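Local coordinates for protein inositol-3-phosphate synthase (Caenorhabditis elegans, PDB 1VKO) that binds nicotinamide-adenine-dinucleotide on a Rossmann-type domain and belongs to the inositol-3-phosphate synthase family, assembling as a four-chain protein, at residues A[69-74]-A[458-463]; A[104-109]-A[177-182]; A[193-198]-A[211-216]; A[344-349]-A[421-426]. All coordinates share one frame; numbering follows the deposited sequence.

Contact 1: A[69-74]-A[458-463]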
# COMPACT_ATOMS: atom_id res chain seq x y z
N LYS A 69 44.81 -21.79 -1.61
CA LYS A 69 45.54 -21.24 -2.73
C LYS A 69 44.51 -20.65 -3.65
O LYS A 69 43.49 -21.29 -3.89
CB LYS A 69 46.38 -22.31 -3.48
CG LYS A 69 47.79 -22.58 -2.94
CD LYS A 69 48.52 -23.54 -3.91
CE LYS A 69 50.02 -23.78 -3.57
NZ LYS A 69 50.22 -24.71 -2.41
N THR A 70 44.79 -19.44 -4.14
CA THR A 70 43.90 -18.76 -5.07
C THR A 70 44.62 -18.29 -6.31
O THR A 70 45.42 -17.37 -6.22
CB THR A 70 43.25 -17.52 -4.41
OG1 THR A 70 42.50 -17.92 -3.26
CG2 THR A 70 42.19 -16.91 -5.34
N VAL A 71 44.32 -18.87 -7.46
CA VAL A 71 44.89 -18.32 -8.69
C VAL A 71 44.42 -16.87 -8.83
O VAL A 71 43.24 -16.57 -8.68
CB VAL A 71 44.59 -19.18 -9.94
CG1 VAL A 71 45.22 -18.54 -11.21
CG2 VAL A 71 45.11 -20.61 -9.76
N LEU A 72 45.36 -15.96 -9.05
CA LEU A 72 45.03 -14.53 -9.04
C LEU A 72 44.60 -13.96 -10.39
O LEU A 72 43.95 -12.93 -10.43
CB LEU A 72 46.18 -13.69 -8.48
CG LEU A 72 46.50 -13.73 -6.98
CD1 LEU A 72 47.69 -12.83 -6.71
CD2 LEU A 72 45.33 -13.30 -6.12
N LYS A 73 45.00 -14.60 -11.49
CA LYS A 73 44.55 -14.14 -12.80
C LYS A 73 43.28 -14.87 -13.19
O LYS A 73 43.29 -16.10 -13.27
CB LYS A 73 45.61 -14.29 -13.89
CG LYS A 73 45.37 -13.35 -15.06
CD LYS A 73 45.61 -14.01 -16.40
CE LYS A 73 47.04 -13.85 -16.88
NZ LYS A 73 47.29 -14.50 -18.21
N PRO A 74 42.18 -14.13 -13.36
CA PRO A 74 40.94 -14.74 -13.85
C PRO A 74 41.17 -15.38 -15.21
O PRO A 74 41.86 -14.80 -16.05
CB PRO A 74 39.97 -13.55 -13.90
CG PRO A 74 40.50 -12.62 -12.84
CD PRO A 74 41.99 -12.70 -13.05
N ALA A 458 35.50 -19.50 -7.87
CA ALA A 458 35.63 -20.75 -7.12
C ALA A 458 36.50 -21.77 -7.87
O ALA A 458 37.20 -22.61 -7.25
CB ALA A 458 34.25 -21.31 -6.78
N SER A 459 36.49 -21.69 -9.21
CA SER A 459 37.26 -22.60 -10.03
C SER A 459 38.75 -22.34 -9.82
O SER A 459 39.57 -23.16 -10.22
CB SER A 459 36.87 -22.51 -11.50
OG SER A 459 37.67 -21.58 -12.22
N ARG A 460 39.07 -21.21 -9.17
CA ARG A 460 40.45 -20.77 -8.87
C ARG A 460 40.89 -20.98 -7.43
O ARG A 460 42.02 -20.66 -7.07
CB ARG A 460 40.67 -19.29 -9.25
CG ARG A 460 40.97 -19.10 -10.73
CD ARG A 460 41.33 -17.66 -11.12
NE ARG A 460 40.15 -16.79 -11.13
CZ ARG A 460 39.96 -15.71 -10.36
NH1 ARG A 460 40.86 -15.29 -9.49
NH2 ARG A 460 38.83 -15.04 -10.50
N VAL A 461 40.02 -21.50 -6.60
CA VAL A 461 40.36 -21.68 -5.19
C VAL A 461 40.60 -23.16 -4.90
O VAL A 461 39.86 -24.02 -5.38
CB VAL A 461 39.24 -21.11 -4.25
CG1 VAL A 461 39.61 -21.31 -2.79
CG2 VAL A 461 38.98 -19.63 -4.55
N SER A 462 41.63 -23.45 -4.11
CA SER A 462 41.82 -24.79 -3.54
C SER A 462 42.31 -24.69 -2.09
O SER A 462 42.73 -23.64 -1.65
CB SER A 462 42.80 -25.59 -4.40
OG SER A 462 44.06 -24.93 -4.46
N TYR A 463 42.23 -25.79 -1.35
CA TYR A 463 42.63 -25.79 0.06
C TYR A 463 43.27 -27.13 0.44
O TYR A 463 43.07 -28.13 -0.24
CB TYR A 463 41.41 -25.48 0.96
CG TYR A 463 40.42 -26.62 1.01
CD1 TYR A 463 39.62 -26.92 -0.09
CD2 TYR A 463 40.30 -27.40 2.14
CE1 TYR A 463 38.74 -27.97 -0.06
CE2 TYR A 463 39.40 -28.46 2.19
CZ TYR A 463 38.62 -28.75 1.09
OH TYR A 463 37.72 -29.81 1.11
O HOH W 1 43.78 -23.06 -6.29

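Contact 2: A[104-109]-A[177-182]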
# COMPACT_ATOMS: atom_id res chain seq x y z
N THR A 104 24.76 5.73 -23.57
CA THR A 104 23.83 6.57 -22.85
C THR A 104 22.54 6.63 -23.63
O THR A 104 22.50 6.29 -24.79
CB THR A 104 24.39 8.00 -22.66
OG1 THR A 104 25.07 8.42 -23.83
CG2 THR A 104 25.49 8.05 -21.60
N TRP A 105 21.46 7.06 -22.97
CA TRP A 105 20.22 7.32 -23.69
C TRP A 105 19.52 8.53 -23.06
O TRP A 105 19.71 8.78 -21.87
CB TRP A 105 19.32 6.05 -23.74
CG TRP A 105 19.06 5.42 -22.40
CD1 TRP A 105 17.95 5.58 -21.65
CD2 TRP A 105 19.95 4.56 -21.65
NE1 TRP A 105 18.06 4.88 -20.47
CE2 TRP A 105 19.27 4.23 -20.45
CE3 TRP A 105 21.24 4.04 -21.87
CZ2 TRP A 105 19.84 3.41 -19.44
CZ3 TRP A 105 21.81 3.19 -20.90
CH2 TRP A 105 21.10 2.90 -19.68
N ARG A 106 18.78 9.31 -23.86
CA ARG A 106 18.09 10.49 -23.32
C ARG A 106 16.94 10.06 -22.40
O ARG A 106 16.23 9.10 -22.71
CB ARG A 106 17.53 11.37 -24.43
CG ARG A 106 18.49 12.45 -25.00
CD ARG A 106 18.63 13.78 -24.16
NE ARG A 106 17.37 14.47 -23.82
CZ ARG A 106 17.13 15.06 -22.63
NH1 ARG A 106 18.07 15.05 -21.69
NH2 ARG A 106 15.96 15.68 -22.36
N THR A 107 16.74 10.78 -21.30
CA THR A 107 15.53 10.63 -20.51
C THR A 107 14.96 12.02 -20.29
O THR A 107 15.63 13.03 -20.57
CB THR A 107 15.82 9.94 -19.19
OG1 THR A 107 16.76 10.72 -18.43
CG2 THR A 107 16.58 8.65 -19.45
N LYS A 108 13.71 12.07 -19.83
CA LYS A 108 13.07 13.30 -19.37
C LYS A 108 13.95 14.04 -18.37
O LYS A 108 13.80 15.25 -18.18
CB LYS A 108 11.76 12.93 -18.69
CG LYS A 108 10.53 13.26 -19.47
CD LYS A 108 9.45 12.23 -19.35
CE LYS A 108 9.00 11.90 -17.87
NZ LYS A 108 9.11 10.37 -17.91
N GLU A 109 14.83 13.31 -17.70
CA GLU A 109 15.62 13.92 -16.62
C GLU A 109 16.99 14.40 -17.10
O GLU A 109 17.66 15.15 -16.41
CB GLU A 109 15.77 12.95 -15.42
CG GLU A 109 14.46 12.46 -14.79
CD GLU A 109 13.77 11.29 -15.53
OE1 GLU A 109 14.44 10.35 -16.03
OE2 GLU A 109 12.52 11.30 -15.56
N GLU A 177 14.98 0.93 -23.20
CA GLU A 177 14.24 2.01 -23.84
C GLU A 177 14.57 1.98 -25.36
O GLU A 177 15.63 1.47 -25.69
CB GLU A 177 14.73 3.31 -23.22
CG GLU A 177 14.30 3.58 -21.81
CD GLU A 177 12.80 3.44 -21.61
OE1 GLU A 177 12.00 4.08 -22.33
OE2 GLU A 177 12.44 2.65 -20.75
N PRO A 178 13.70 2.48 -26.25
CA PRO A 178 13.89 2.31 -27.69
C PRO A 178 15.29 2.75 -28.04
O PRO A 178 16.05 1.93 -28.51
CB PRO A 178 12.80 3.22 -28.30
CG PRO A 178 11.64 3.04 -27.18
CD PRO A 178 12.48 3.27 -25.98
N GLU A 179 15.67 3.96 -27.68
CA GLU A 179 16.97 4.51 -28.03
C GLU A 179 18.09 3.54 -27.82
O GLU A 179 18.92 3.38 -28.71
CB GLU A 179 17.29 5.78 -27.25
CG GLU A 179 18.37 6.61 -27.94
CD GLU A 179 18.94 7.74 -27.08
OE1 GLU A 179 18.24 8.25 -26.17
OE2 GLU A 179 20.11 8.11 -27.33
N LEU A 180 18.12 2.89 -26.66
CA LEU A 180 19.21 1.95 -26.32
C LEU A 180 19.20 0.66 -27.13
O LEU A 180 20.24 0.01 -27.32
CB LEU A 180 19.26 1.65 -24.79
CG LEU A 180 20.29 0.65 -24.24
CD1 LEU A 180 21.74 1.04 -24.59
CD2 LEU A 180 20.10 0.48 -22.71
N GLN A 181 18.02 0.27 -27.63
CA GLN A 181 17.91 -0.90 -28.50
C GLN A 181 18.50 -0.53 -29.85
O GLN A 181 19.18 -1.36 -30.49
CB GLN A 181 16.44 -1.34 -28.66
CG GLN A 181 15.76 -1.92 -27.39
CD GLN A 181 14.31 -2.34 -27.62
OE1 GLN A 181 13.97 -2.78 -28.73
NE2 GLN A 181 13.45 -2.19 -26.58
N GLU A 182 18.28 0.70 -30.30
CA GLU A 182 18.90 1.13 -31.57
C GLU A 182 20.42 1.19 -31.52
O GLU A 182 21.07 0.70 -32.40
CB GLU A 182 18.31 2.44 -32.10
CG GLU A 182 17.25 2.23 -33.17
CD GLU A 182 16.17 1.23 -32.77
OE1 GLU A 182 15.26 1.58 -31.97
OE2 GLU A 182 16.25 0.09 -33.28
O HOH W 2 15.95 8.11 -25.10

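Contact 3: A[193-198]-A[211-216]. With NAD (nicotinamide-adenine-dinucleotide), chain G.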
# COMPACT_ATOMS: atom_id res chain seq x y z
N PRO A 193 20.62 -17.32 -31.73
CA PRO A 193 20.94 -18.46 -30.86
C PRO A 193 20.95 -19.78 -31.61
O PRO A 193 20.22 -19.94 -32.58
CB PRO A 193 19.78 -18.47 -29.88
CG PRO A 193 19.26 -17.07 -29.89
CD PRO A 193 19.37 -16.65 -31.31
N LEU A 194 21.79 -20.71 -31.15
CA LEU A 194 21.81 -22.08 -31.67
C LEU A 194 20.46 -22.77 -31.40
O LEU A 194 19.74 -22.39 -30.51
CB LEU A 194 22.99 -22.87 -31.06
CG LEU A 194 24.38 -22.20 -31.10
CD1 LEU A 194 25.38 -22.96 -30.27
CD2 LEU A 194 24.89 -22.08 -32.50
N PRO A 195 20.08 -23.74 -32.23
CA PRO A 195 18.87 -24.52 -31.95
C PRO A 195 19.00 -25.36 -30.71
O PRO A 195 20.11 -25.74 -30.33
CB PRO A 195 18.69 -25.38 -33.21
CG PRO A 195 19.97 -25.33 -33.92
CD PRO A 195 20.72 -24.10 -33.51
N SER A 196 17.89 -25.57 -30.01
CA SER A 196 17.94 -26.27 -28.74
C SER A 196 17.12 -27.54 -28.75
O SER A 196 16.46 -27.86 -29.74
CB SER A 196 17.44 -25.37 -27.60
OG SER A 196 18.13 -25.69 -26.41
N ILE A 197 17.14 -28.22 -27.62
CA ILE A 197 16.34 -29.41 -27.37
C ILE A 197 14.98 -28.85 -27.01
O ILE A 197 14.91 -27.93 -26.20
CB ILE A 197 16.95 -30.16 -26.18
CG1 ILE A 197 18.38 -30.52 -26.48
CG2 ILE A 197 16.16 -31.41 -25.82
CD1 ILE A 197 19.11 -31.04 -25.28
N TYR A 198 13.91 -29.39 -27.60
CA TYR A 198 12.54 -29.01 -27.24
C TYR A 198 11.74 -30.26 -26.93
O TYR A 198 11.43 -31.01 -27.84
CB TYR A 198 11.93 -28.23 -28.41
CG TYR A 198 10.46 -27.86 -28.25
CD1 TYR A 198 9.97 -27.38 -27.04
CD2 TYR A 198 9.56 -27.99 -29.30
CE1 TYR A 198 8.65 -27.05 -26.88
CE2 TYR A 198 8.23 -27.65 -29.15
CZ TYR A 198 7.79 -27.17 -27.94
OH TYR A 198 6.47 -26.84 -27.74
N ALA A 211 8.50 -22.15 -30.91
CA ALA A 211 9.58 -23.10 -31.07
C ALA A 211 9.82 -23.45 -32.54
O ALA A 211 9.18 -24.37 -33.07
CB ALA A 211 9.28 -24.35 -30.25
N ASN A 212 10.72 -22.70 -33.19
CA ASN A 212 11.04 -22.89 -34.58
C ASN A 212 12.55 -23.09 -34.82
O ASN A 212 13.01 -23.01 -35.95
CB ASN A 212 10.52 -21.69 -35.37
CG ASN A 212 11.42 -20.45 -35.27
OD1 ASN A 212 12.34 -20.37 -34.45
ND2 ASN A 212 11.15 -19.48 -36.13
N ASN A 213 13.29 -23.35 -33.76
CA ASN A 213 14.75 -23.49 -33.76
C ASN A 213 15.11 -24.72 -32.90
O ASN A 213 15.72 -24.57 -31.85
CB ASN A 213 15.37 -22.22 -33.15
CG ASN A 213 16.82 -22.00 -33.54
OD1 ASN A 213 17.25 -22.38 -34.62
ND2 ASN A 213 17.58 -21.34 -32.65
N VAL A 214 14.69 -25.92 -33.32
CA VAL A 214 14.94 -27.14 -32.54
C VAL A 214 15.78 -28.22 -33.22
O VAL A 214 15.66 -28.45 -34.42
CB VAL A 214 13.61 -27.74 -31.91
CG1 VAL A 214 12.54 -26.67 -31.74
CG2 VAL A 214 13.09 -28.91 -32.68
N ILE A 215 16.62 -28.88 -32.42
CA ILE A 215 17.43 -30.02 -32.88
C ILE A 215 16.47 -31.12 -33.36
O ILE A 215 15.58 -31.50 -32.61
CB ILE A 215 18.30 -30.62 -31.68
CG1 ILE A 215 19.02 -29.55 -30.83
CG2 ILE A 215 19.26 -31.68 -32.18
CD1 ILE A 215 19.92 -28.68 -31.55
N PRO A 216 16.63 -31.65 -34.58
CA PRO A 216 15.73 -32.72 -35.09
C PRO A 216 15.77 -34.01 -34.24
O PRO A 216 16.65 -34.18 -33.41
CB PRO A 216 16.28 -32.98 -36.48
CG PRO A 216 17.02 -31.74 -36.87
CD PRO A 216 17.65 -31.29 -35.58
PA NAD G . 11.64 -15.59 -21.18
O1A NAD G . 10.48 -16.26 -21.74
O2A NAD G . 11.68 -14.21 -21.69
O5B NAD G . 12.91 -16.46 -21.56
C5B NAD G . 12.78 -17.82 -21.87
C4B NAD G . 13.49 -18.05 -23.18
O4B NAD G . 13.95 -19.39 -23.20
C3B NAD G . 12.59 -17.89 -24.37
O3B NAD G . 13.42 -17.33 -25.37
C2B NAD G . 12.26 -19.29 -24.83
O2B NAD G . 12.36 -19.23 -26.25
C1B NAD G . 13.45 -20.08 -24.30
N9A NAD G . 13.31 -21.54 -24.05
C8A NAD G . 12.26 -22.25 -23.56
N7A NAD G . 12.60 -23.56 -23.53
C5A NAD G . 13.86 -23.72 -24.00
C6A NAD G . 14.68 -24.84 -24.22
N6A NAD G . 14.29 -26.11 -24.01
N1A NAD G . 15.93 -24.64 -24.75
C2A NAD G . 16.35 -23.39 -25.08
N3A NAD G . 15.52 -22.33 -24.90
C4A NAD G . 14.30 -22.46 -24.36
O3 NAD G . 11.64 -15.63 -19.56
PN NAD G . 12.75 -14.82 -18.74
O1N NAD G . 13.92 -14.66 -19.64
O2N NAD G . 12.09 -13.63 -18.19
O5D NAD G . 13.27 -15.83 -17.58
C5D NAD G . 13.63 -17.17 -17.89
C4D NAD G . 13.59 -18.12 -16.68
O4D NAD G . 14.25 -17.54 -15.58
C3D NAD G . 12.18 -18.48 -16.20
O3D NAD G . 12.15 -19.84 -15.86
C2D NAD G . 12.05 -17.75 -14.89
O2D NAD G . 11.23 -18.38 -13.92
C1D NAD G . 13.48 -17.77 -14.41
N1N NAD G . 13.56 -16.75 -13.38
C2N NAD G . 13.32 -15.45 -13.69
C3N NAD G . 13.38 -14.50 -12.68
C7N NAD G . 13.50 -13.09 -13.13
O7N NAD G . 13.43 -12.89 -14.53
N7N NAD G . 13.68 -12.12 -12.22
C4N NAD G . 13.68 -14.87 -11.36
C5N NAD G . 13.90 -16.20 -11.06
C6N NAD G . 13.82 -17.15 -12.09
O HOH W 3 14.67 -31.25 -29.89

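Contact 4: A[344-349]-A[421-426]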
# COMPACT_ATOMS: atom_id res chain seq x y z
N GLY A 344 13.02 -10.69 17.79
CA GLY A 344 12.09 -11.28 18.78
C GLY A 344 10.59 -11.27 18.47
O GLY A 344 9.73 -11.20 19.41
N MET A 345 10.29 -11.39 17.18
CA MET A 345 8.96 -11.23 16.57
C MET A 345 8.51 -12.51 15.85
O MET A 345 9.26 -13.06 15.04
CB MET A 345 9.02 -10.12 15.49
CG MET A 345 8.21 -8.88 15.76
SD MET A 345 9.08 -7.42 16.36
CE MET A 345 9.87 -6.91 14.82
N LYS A 346 7.27 -12.95 16.09
CA LYS A 346 6.71 -14.17 15.45
C LYS A 346 5.88 -13.87 14.20
O LYS A 346 4.74 -13.46 14.33
CB LYS A 346 5.82 -14.92 16.46
CG LYS A 346 5.57 -16.39 16.15
CD LYS A 346 4.58 -16.97 17.18
CE LYS A 346 4.08 -18.37 16.78
NZ LYS A 346 3.76 -18.43 15.30
N PRO A 347 6.44 -14.09 13.00
CA PRO A 347 5.64 -14.11 11.78
C PRO A 347 4.49 -15.10 11.93
O PRO A 347 4.72 -16.25 12.31
CB PRO A 347 6.61 -14.61 10.72
CG PRO A 347 7.98 -14.20 11.24
CD PRO A 347 7.87 -14.33 12.74
N GLU A 348 3.26 -14.65 11.67
CA GLU A 348 2.07 -15.48 11.86
C GLU A 348 1.41 -15.84 10.52
O GLU A 348 0.72 -16.88 10.39
CB GLU A 348 1.06 -14.72 12.72
CG GLU A 348 1.52 -14.38 14.11
CD GLU A 348 1.42 -15.55 15.07
OE1 GLU A 348 1.67 -16.71 14.67
OE2 GLU A 348 1.10 -15.30 16.23
N SER A 349 1.62 -14.97 9.55
CA SER A 349 0.94 -14.98 8.29
C SER A 349 1.85 -14.29 7.27
O SER A 349 2.28 -13.15 7.49
CB SER A 349 -0.39 -14.23 8.43
OG SER A 349 -1.35 -14.66 7.48
N ILE A 421 2.10 -10.39 8.75
CA ILE A 421 1.47 -10.20 10.06
C ILE A 421 2.26 -10.95 11.13
O ILE A 421 2.43 -12.18 11.06
CB ILE A 421 0.02 -10.70 10.09
CG1 ILE A 421 -0.80 -10.03 8.98
CG2 ILE A 421 -0.57 -10.48 11.48
CD1 ILE A 421 -2.14 -10.70 8.69
N CYS A 422 2.71 -10.21 12.13
CA CYS A 422 3.53 -10.76 13.19
C CYS A 422 2.82 -10.58 14.47
O CYS A 422 2.05 -9.63 14.62
CB CYS A 422 4.88 -10.04 13.27
SG CYS A 422 5.88 -10.34 11.82
N SER A 423 3.07 -11.48 15.40
CA SER A 423 2.73 -11.27 16.80
C SER A 423 3.98 -10.74 17.55
O SER A 423 5.11 -11.23 17.37
CB SER A 423 2.15 -12.54 17.44
OG SER A 423 2.92 -13.68 17.05
N ILE A 424 3.75 -9.69 18.33
CA ILE A 424 4.81 -8.98 19.06
C ILE A 424 4.50 -9.06 20.57
O ILE A 424 3.72 -9.91 20.99
CB ILE A 424 4.92 -7.50 18.50
CG1 ILE A 424 3.60 -6.73 18.65
CG2 ILE A 424 5.38 -7.49 16.97
CD1 ILE A 424 3.71 -5.20 18.49
N PHE A 425 5.11 -8.19 21.37
CA PHE A 425 4.85 -8.05 22.80
C PHE A 425 3.36 -8.12 23.25
O PHE A 425 2.49 -7.39 22.75
CB PHE A 425 5.47 -6.72 23.26
CG PHE A 425 5.60 -6.58 24.78
CD1 PHE A 425 6.36 -7.49 25.52
CD2 PHE A 425 5.02 -5.51 25.45
CE1 PHE A 425 6.50 -7.35 26.91
CE2 PHE A 425 5.18 -5.35 26.84
CZ PHE A 425 5.92 -6.28 27.57
N MET A 426 3.09 -9.00 24.22
CA MET A 426 1.77 -9.06 24.90
C MET A 426 0.60 -9.27 23.94
O MET A 426 -0.47 -8.63 24.11
CB MET A 426 1.52 -7.80 25.75
CG MET A 426 2.40 -7.61 26.99
SD MET A 426 2.08 -8.73 28.32
CE MET A 426 0.51 -8.16 28.91

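Contact 1: A[69-74]-A[458-463]
Lys69 and Ser462 form an antiparallel hydrogen-bonded pair where the end of strand 56-71 meets the short strand 461-464, neighbours in an antiparallel sheet. The pair is closed by Lys69 N to Ser462 O at 2.8 Å and Ser462 N to Lys69 O at 2.9 Å. Thr70 and Val461, the non-hydrogen-bonded pair next along, lie side by side and turn their side chains to the sheet face packed against Leu512 of helix 498-513. On the other face a water donates a hydrogen bond to Lys69 O and sits 2.6 Å from Ser462 OG.

The second strand starts straight out of a type I turn, Ala458 to Val461, that follows helix 440-458, and Arg460 of this turn does most of the gripping. Its O accepts from Val71 N. The chain bends at chi3 (-74°), and beyond NE the guanidinium brings Arg460 NH1 back to Val71 O at 2.8 Å and 163°, the oxygen lying in the guanidinium plane. Pro74 CA sits over one guanidinium face, 3.5 Å from Arg460 NE, with the aliphatic CG of Arg460 against Val71 CB. Arg460 NH2 is held by a salt bridge to Glu456 and a hydrogen bond to Pro147 O.

Contact 2: A[104-109]-A[177-182]
Trp105 and Leu180 make the apolar half of this contact between strand 104-107 and the first turn of helix 178-188. Leu180 CD2 sits over one face of the six-membered ring, 3.9 Å from its centroid and 18° off the normal, a CH-pi contact displaced toward CZ3, to which Leu180 CD2 comes within 3.7 Å. Trp105 holds its indole there with CG between the backbone N and the carbonyl carbon (chi1 53°). Met426 of the second subunit packs on both side chains. The aliphatic CG of Glu177, the N-cap residue of the helix, approaches the pyrrole end, 4.2 Å from Trp105 CD1.

The polar half belongs to Glu179. Its chain, extended beyond CG, carries the carboxylate to the strand backbone, where OE1 accepts from Arg106 N at 2.6 Å on the syn side. A water donates hydrogen bonds to Glu179 OE1 and, at 2.6 Å, to Arg106 O, so the carboxylate reaches both backbone polar groups of Arg106. The carboxylate of Glu177 turns elsewhere, to a salt bridge with Lys108 of the third subunit.

Strand 104-107 pairs with strand 110-113 in a two-stranded antiparallel ribbon, which lies along the N-terminal end of helix 178-188.

Contact 3: A[193-198]-A[211-216]
Over one face of the Tyr198 ring lies Ala211 CB, 3.8 Å from the centroid and 19° off the normal, a CH-pi contact offset toward Tyr198 CE2. A second flat group, the Asn213 amide, points ND2 at Pro193 O at 3.0 Å. That oxygen lies close to the amide plane, although the donor stands well above the Pro193 carbonyl plane. Asn213 ND2 also bonds to Asp160 O, and Pro195 CB rests against Asn213 OD1.

Between these groups the backbones of two irregular loop segments join in a single beta bridge, Ser196 with Val214. Ser196 N donates to Asn213 O, and Ile215 N donates to Ser196 O at 2.9 Å. With CG1 beside its backbone N (chi1 -45°), Ile215 lays CD1 against Pro195 O and CB.

Both polar groups of the Ser196 backbone are thus engaged with the 211-216 segment. Ser196 CB leaves on the side away from that segment, and Ser196 OG donates to NAD N1A at 2.9 Å, while N6A makes a weak bond to Ile197 O. The loop pairing therefore probably helps position the Ser196 hydroxyl and the Ile197 carbonyl, which together meet the N1A/N6A edge of the adenine.

Contact 4: A[344-349]-A[421-426]
A classic beta bulge interrupts the pairing of strands 346-356 and 413-423: Glu348 and Ser349 both face Ile421. Ile421 O accepts from two backbone donors, Glu348 N at 2.7 Å and Ser349 N. The second bond is longer, 3.3 Å from Ser349 N to Ile421 O, while Ile421 N returns a nearly straight one to Ser349 O (176°). On the other side of the bulge the register is regular. Lys346 and Ser423 make a hydrogen-bonded pair, and Pro347 with Cys422 is the non-hydrogen-bonded pair between, Cys422 SG resting 3.8 Å from Pro347 CA.

The bulge turns Glu348 toward the partner strand, and its bent chain (chi2 -80°) brings the carboxylate back over Ser423. Ser423 OG donates to Glu348 OE2 at 2.6 Å, arriving from above the carboxylate plane. The second oxygen, Glu348 OE1, takes a salt bridge from Lys346 NZ at 2.8 Å, also above that plane. Together the two probably restrict the carboxylate's rotation, and the lysine would be expected to favour its charged form. Tyr409 of the fourth subunit packs on Glu348 and Ile421. At the far end Met345 and Ile424 lie side by side, with Met345 CG only 3.4 Å from Ile424 CG2.

Gly344, in a Schellman motif, ends helix 329-342, whose Leu340 and Val341 pack beneath Met345, Pro347 and Cys422. The sheet continues to strand 429-439 beyond Cys422 and to strand 399-406 beyond Glu348.

In the fold
The four contacts lie well apart within the chain. Contact 1 ties the chain before the Rossmann-type sheet to a strand more than 380 residues later, and the other three fall in the sequence between. Contact 3 is the one that touches NAD, at its adenine end; contact 2 is its nearest neighbour, about 15 Å away between nearest atoms. Contacts 3 and 4 lie on opposite sides of the chain's centre, with centres 51 Å apart. Contacts 2 and 4 are 46 Å apart by centres within one chain, yet the assembly brings them together: the 421-426 segment of one subunit meets contact 2 of another.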